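Local coordinates for protein hypothetical oxidoreductase ycnD (Bacillus subtilis, PDB 1ZCH) that catalyses the NAD(P)H-dependent reduction of FMN and also reduces nitroaromatic compounds, quinones, chromates and azo dyes, at residues Lys57-Glu62 with Ile146-Leu151; Gln67-Gln72 with Gly160-His165. All blocks are in the same frame, centred on the assembly; numbering follows the deposited sequence.

Contact 1. Residues Lys57-Glu62 with Ile146-Leu151; sequences KKKISE and IELLEL. With CA (calcium ion), chain C.
Leu148, in the last turn of helix 142-148, reaches across to Lys59 and Ile60 of helix 54-63. CG lies anti to the backbone N (chi1 179°), which carries the fork of the side chain over to the other helix. From CB the chain runs through CG to its two methyls, which do the touching. CD1 meets Lys59 CD at 4.0 Å, a less certain contact because Lys59 is modelled in two conformers. CD2 touches both Lys59 CB, 4.0 Å away, and Ile60 CG1, 4.1 Å away, and the leucine crosses both side chains at about a right angle. Deeper in, Ile60 CD1 approaches Leu149 CD1 at 4.5 Å, and both residues also pack on strand 75-82, Ile60 on Phe76 and Leu149 on Leu78. A Schellman motif ends helix 142-148: Leu151 N bonds to Ile146 O (2.9 Å), with a weak bond from Glu150 N to Glu147 O, and Glu150 takes positive phi as its C-prime residue. From this same turn Glu150 OE1 binds a calcium ion at 2.2 Å, together with two waters and Asn189 OD1 of the second subunit. With no hydrogen bond or salt bridge between the two segments, their cohesion rests on aliphatic packing, including the methylenes of an exposed lysine, whereas the calcium held by Glu150 and by Asn189 of the second subunit bridges the two chains.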
# COMPACT_ATOMS: atom_id res chain seq x y z
N LYS A 57 -21.25 -9.85 7.43
CA LYS A 57 -20.64 -8.55 7.70
C LYS A 57 -20.68 -8.24 9.20
O LYS A 57 -19.75 -7.65 9.75
CB LYS A 57 -21.37 -7.47 6.89
CG LYS A 57 -20.71 -6.09 6.92
CD LYS A 57 -21.11 -5.23 5.72
CE LYS A 57 -22.62 -5.01 5.63
NZ LYS A 57 -23.17 -4.31 6.83
N LYS A 58 -21.77 -8.65 9.85
CA LYS A 58 -21.91 -8.43 11.28
C LYS A 58 -20.84 -9.22 12.03
O LYS A 58 -20.23 -8.72 12.98
CB LYS A 58 -23.31 -8.86 11.75
CG LYS A 58 -23.60 -8.63 13.22
CD LYS A 58 -25.02 -9.07 13.58
CE LYS A 58 -25.33 -8.86 15.06
NZ LYS A 58 -26.69 -9.36 15.43
N LYS A 59 -20.59 -10.45 11.58
CA LYS A 59 -19.58 -11.29 12.22
C LYS A 59 -18.20 -10.65 12.05
O LYS A 59 -17.39 -10.66 12.97
CB LYS A 59 -19.57 -12.68 11.58
CG LYS A 59 -20.87 -13.45 11.74
CD LYS A 59 -20.79 -14.80 11.04
CE LYS A 59 -22.08 -15.58 11.17
NZ LYS A 59 -22.41 -15.85 12.60
N ILE A 60 -17.95 -10.10 10.86
CA ILE A 60 -16.67 -9.45 10.60
C ILE A 60 -16.49 -8.28 11.56
O ILE A 60 -15.41 -8.09 12.13
CB ILE A 60 -16.61 -8.92 9.14
CG1 ILE A 60 -16.57 -10.10 8.16
CG2 ILE A 60 -15.38 -8.03 8.96
CD1 ILE A 60 -16.54 -9.69 6.69
N SER A 61 -17.55 -7.51 11.74
CA SER A 61 -17.51 -6.36 12.64
C SER A 61 -17.11 -6.78 14.06
O SER A 61 -16.32 -6.10 14.72
CB SER A 61 -18.88 -5.68 12.67
OG SER A 61 -18.88 -4.60 13.58
N GLU A 62 -17.67 -7.89 14.52
CA GLU A 62 -17.37 -8.40 15.85
C GLU A 62 -15.92 -8.83 15.97
O GLU A 62 -15.26 -8.59 16.98
CB GLU A 62 -18.30 -9.57 16.19
CG GLU A 62 -19.78 -9.25 15.97
CD GLU A 62 -20.70 -10.35 16.45
OE1 GLU A 62 -20.48 -11.53 16.09
OE2 GLU A 62 -21.66 -10.03 17.19
N ILE A 146 -10.13 -15.84 8.59
CA ILE A 146 -9.62 -16.72 7.55
C ILE A 146 -10.60 -17.88 7.32
O ILE A 146 -10.90 -18.24 6.18
CB ILE A 146 -8.24 -17.28 7.94
CG1 ILE A 146 -7.17 -16.20 7.73
CG2 ILE A 146 -7.92 -18.54 7.15
CD1 ILE A 146 -5.83 -16.52 8.37
N GLU A 147 -11.10 -18.44 8.41
CA GLU A 147 -12.05 -19.55 8.34
C GLU A 147 -13.40 -19.10 7.80
O GLU A 147 -14.01 -19.78 6.97
CB GLU A 147 -12.23 -20.18 9.72
CG GLU A 147 -10.94 -20.77 10.26
CD GLU A 147 -10.37 -21.83 9.34
OE1 GLU A 147 -9.13 -21.96 9.28
OE2 GLU A 147 -11.16 -22.53 8.68
N LEU A 148 -13.87 -17.95 8.27
CA LEU A 148 -15.16 -17.42 7.85
C LEU A 148 -15.24 -17.15 6.36
O LEU A 148 -16.23 -17.47 5.71
CB LEU A 148 -15.46 -16.12 8.61
CG LEU A 148 -16.77 -15.41 8.27
CD1 LEU A 148 -17.96 -16.28 8.68
CD2 LEU A 148 -16.83 -14.07 8.99
N LEU A 149 -14.18 -16.57 5.80
CA LEU A 149 -14.16 -16.22 4.39
C LEU A 149 -13.46 -17.25 3.50
O LEU A 149 -13.27 -17.02 2.30
CB LEU A 149 -13.52 -14.85 4.21
CG LEU A 149 -14.23 -13.75 5.02
CD1 LEU A 149 -13.58 -12.39 4.74
CD2 LEU A 149 -15.71 -13.72 4.64
N GLU A 150 -13.08 -18.38 4.10
CA GLU A 150 -12.43 -19.46 3.37
C GLU A 150 -11.12 -19.05 2.70
O GLU A 150 -10.84 -19.47 1.57
CB GLU A 150 -13.39 -20.04 2.34
CG GLU A 150 -14.61 -20.73 2.94
CD GLU A 150 -15.60 -21.20 1.90
OE1 GLU A 150 -15.18 -21.83 0.91
OE2 GLU A 150 -16.82 -20.95 2.07
N LEU A 151 -10.32 -18.24 3.38
CA LEU A 151 -9.04 -17.82 2.81
C LEU A 151 -8.12 -19.03 2.86
O LEU A 151 -7.90 -19.61 3.92
CB LEU A 151 -8.45 -16.66 3.62
CG LEU A 151 -9.38 -15.46 3.83
CD1 LEU A 151 -8.63 -14.35 4.55
CD2 LEU A 151 -9.91 -14.97 2.49
CA CA C . -15.19 -22.47 -1.24
O HOH W 1 -13.07 -21.29 -1.44
O HOH W 2 -15.97 -20.14 -1.90

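Contact 2. Residues Gln67-Gln72 with Gly160-His165; sequences QPWIDQ and GLVIGH. With FMN (flavin mononucleotide), chain D.
Val162 holds CG1 anti to the backbone N (chi1 173°) and CG2 beside that N, which points both methyls at helix 68-72. CG1 lies 3.7 Å from the backbone Trp69 O; CG2 meets Ile70 CG1 at 3.8 Å, a branch that Ile70 keeps anti to its own carbonyl carbon (chi1 -66°). The same CG2 stands at the edge of the Trp69 indole, near its plane, 4.3 Å from CD1. Over one face of that ring lies Gln67 CB, toward the rim, and Trp69 NE1 gives Gln67 OE1 a weak hydrogen bond of 3.0 Å. OE1 also accepts from N3 of the FMN at 2.7 Å, while Gln67 NE2 donates to FMN O4 at 3.2 Å (164°), a paired grip on the pyrimidine end of the flavin. A leucine in place of Gln67 would probably leave FMN N3 without its acceptor and O4 without this donor, and Trp69 NE1 without its weak bond. Helix 68-72 thus lies against the sheet of this nitroreductase-family fold: Val162 and Trp69 both rest on Val133 of strand 131-135, and Ile70 on Phe76 of strand 75-82.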
# COMPACT_ATOMS: atom_id res chain seq x y z
N GLN A 67 -16.87 -2.63 15.55
CA GLN A 67 -16.90 -1.26 15.04
C GLN A 67 -18.22 -1.10 14.30
O GLN A 67 -18.39 -1.61 13.19
CB GLN A 67 -15.69 -1.03 14.12
CG GLN A 67 -14.36 -1.22 14.84
CD GLN A 67 -13.17 -0.82 14.01
OE1 GLN A 67 -13.13 0.28 13.46
NE2 GLN A 67 -12.17 -1.69 13.93
N PRO A 68 -19.17 -0.37 14.90
CA PRO A 68 -20.51 -0.11 14.35
C PRO A 68 -20.64 0.32 12.90
O PRO A 68 -21.62 -0.02 12.24
CB PRO A 68 -21.08 0.92 15.33
CG PRO A 68 -19.87 1.64 15.81
CD PRO A 68 -18.90 0.51 16.05
N TRP A 69 -19.66 1.07 12.38
CA TRP A 69 -19.74 1.52 11.00
C TRP A 69 -19.63 0.37 10.00
O TRP A 69 -20.10 0.48 8.87
CB TRP A 69 -18.68 2.59 10.72
CG TRP A 69 -17.38 2.40 11.45
CD1 TRP A 69 -16.27 1.74 11.01
CD2 TRP A 69 -17.06 2.91 12.75
NE1 TRP A 69 -15.28 1.80 11.96
CE2 TRP A 69 -15.73 2.51 13.04
CE3 TRP A 69 -17.76 3.66 13.71
CZ2 TRP A 69 -15.09 2.84 14.24
CZ3 TRP A 69 -17.12 3.98 14.90
CH2 TRP A 69 -15.80 3.57 15.15
N ILE A 70 -19.02 -0.74 10.41
CA ILE A 70 -18.89 -1.91 9.54
C ILE A 70 -20.28 -2.52 9.37
O ILE A 70 -20.69 -2.87 8.26
CB ILE A 70 -17.94 -2.97 10.16
CG1 ILE A 70 -16.51 -2.42 10.21
CG2 ILE A 70 -17.98 -4.26 9.34
CD1 ILE A 70 -15.51 -3.35 10.87
N ASP A 71 -21.00 -2.64 10.48
CA ASP A 71 -22.35 -3.20 10.47
C ASP A 71 -23.31 -2.26 9.73
O ASP A 71 -24.18 -2.70 8.97
CB ASP A 71 -22.84 -3.41 11.90
CG ASP A 71 -24.21 -4.05 11.96
OD1 ASP A 71 -24.35 -5.22 11.53
OD2 ASP A 71 -25.16 -3.38 12.42
N GLN A 72 -23.14 -0.97 9.98
CA GLN A 72 -23.98 0.06 9.39
C GLN A 72 -23.85 0.24 7.88
O GLN A 72 -24.86 0.36 7.18
CB GLN A 72 -23.68 1.39 10.10
CG GLN A 72 -24.60 2.54 9.73
CD GLN A 72 -24.27 3.81 10.50
OE1 GLN A 72 -23.17 4.36 10.36
NE2 GLN A 72 -25.20 4.28 11.32
N GLY A 160 -9.50 -4.05 5.93
CA GLY A 160 -10.82 -4.00 5.35
C GLY A 160 -11.02 -2.57 4.89
O GLY A 160 -10.19 -1.70 5.15
N LEU A 161 -12.10 -2.33 4.17
CA LEU A 161 -12.43 -0.99 3.72
C LEU A 161 -13.95 -0.91 3.73
O LEU A 161 -14.62 -1.63 2.99
CB LEU A 161 -11.91 -0.71 2.31
CG LEU A 161 -12.19 0.72 1.82
CD1 LEU A 161 -11.43 1.73 2.70
CD2 LEU A 161 -11.78 0.87 0.36
N VAL A 162 -14.47 -0.05 4.60
CA VAL A 162 -15.90 0.15 4.70
C VAL A 162 -16.29 1.13 3.59
O VAL A 162 -15.58 2.10 3.35
CB VAL A 162 -16.27 0.75 6.08
CG1 VAL A 162 -17.74 1.12 6.12
CG2 VAL A 162 -15.96 -0.26 7.18
N ILE A 163 -17.40 0.85 2.92
CA ILE A 163 -17.88 1.73 1.85
C ILE A 163 -19.39 1.91 1.96
O ILE A 163 -20.13 0.95 2.20
CB ILE A 163 -17.54 1.16 0.45
CG1 ILE A 163 -16.02 0.99 0.31
CG2 ILE A 163 -18.06 2.10 -0.64
CD1 ILE A 163 -15.59 0.45 -1.05
N GLY A 164 -19.84 3.14 1.79
CA GLY A 164 -21.26 3.43 1.86
C GLY A 164 -21.54 4.90 1.65
O GLY A 164 -20.62 5.69 1.43
N HIS A 165 -22.81 5.29 1.73
CA HIS A 165 -23.19 6.68 1.57
C HIS A 165 -23.08 7.37 2.93
O HIS A 165 -23.64 6.91 3.92
CB HIS A 165 -24.61 6.76 1.00
CG HIS A 165 -24.72 6.24 -0.40
ND1 HIS A 165 -24.32 6.97 -1.50
CD2 HIS A 165 -25.10 5.03 -0.88
CE1 HIS A 165 -24.45 6.23 -2.59
NE2 HIS A 165 -24.92 5.05 -2.24
N1 FMN D . -10.27 3.54 11.45
C2 FMN D . -11.12 2.87 12.26
O2 FMN D . -12.09 3.40 12.74
N3 FMN D . -10.93 1.49 12.59
C4 FMN D . -9.85 0.75 12.08
O4 FMN D . -9.73 -0.42 12.39
C4A FMN D . -8.93 1.46 11.18
N5 FMN D . -7.84 0.80 10.66
C5A FMN D . -7.10 1.44 9.69
C6 FMN D . -6.09 0.67 9.01
C7 FMN D . -5.33 1.22 7.97
C7M FMN D . -4.33 0.35 7.24
C8 FMN D . -5.52 2.63 7.59
C8M FMN D . -4.76 3.26 6.45
C9 FMN D . -6.49 3.42 8.27
C9A FMN D . -7.29 2.84 9.31
N10 FMN D . -8.38 3.55 10.01
C10 FMN D . -9.20 2.89 10.88
C1' FMN D . -8.61 5.01 9.70
C2' FMN D . -7.56 5.94 10.40
O2' FMN D . -7.93 6.08 11.77
C3' FMN D . -7.58 7.29 9.66
O3' FMN D . -7.16 7.06 8.30
C4' FMN D . -6.62 8.31 10.31
O4' FMN D . -7.03 8.63 11.64
C5' FMN D . -6.57 9.55 9.43
O5' FMN D . -7.96 10.28 9.47
P FMN D . -8.68 10.46 8.13
O1P FMN D . -8.03 11.52 7.36
O2P FMN D . -10.05 10.85 8.40
O3P FMN D . -8.66 9.23 7.35

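In the fold
Contacts 1 and 2 have their centres 14 Å apart and meet directly through the consecutive helices 54-63 and 68-72. Ser61 OG lies 3.0 Å from Gln67 O, and Lys57 NZ 3.2 Å from Ile70 O, both probable hydrogen bonds, while Ser61 CB packs on Ile70 CG2 at 3.7 Å. The other two segments also follow one another, helix 142-148 leading into strand 155-164. Only contact 2 reaches the flavin, where Gln67 and Trp69 belong to a pocket that also includes Arg15 and Lys173. Contact 1 lies farther from the flavin: the Ile60 side chain is about 10 Å from FMN and about 6 Å from that of Ile135, another pocket residue.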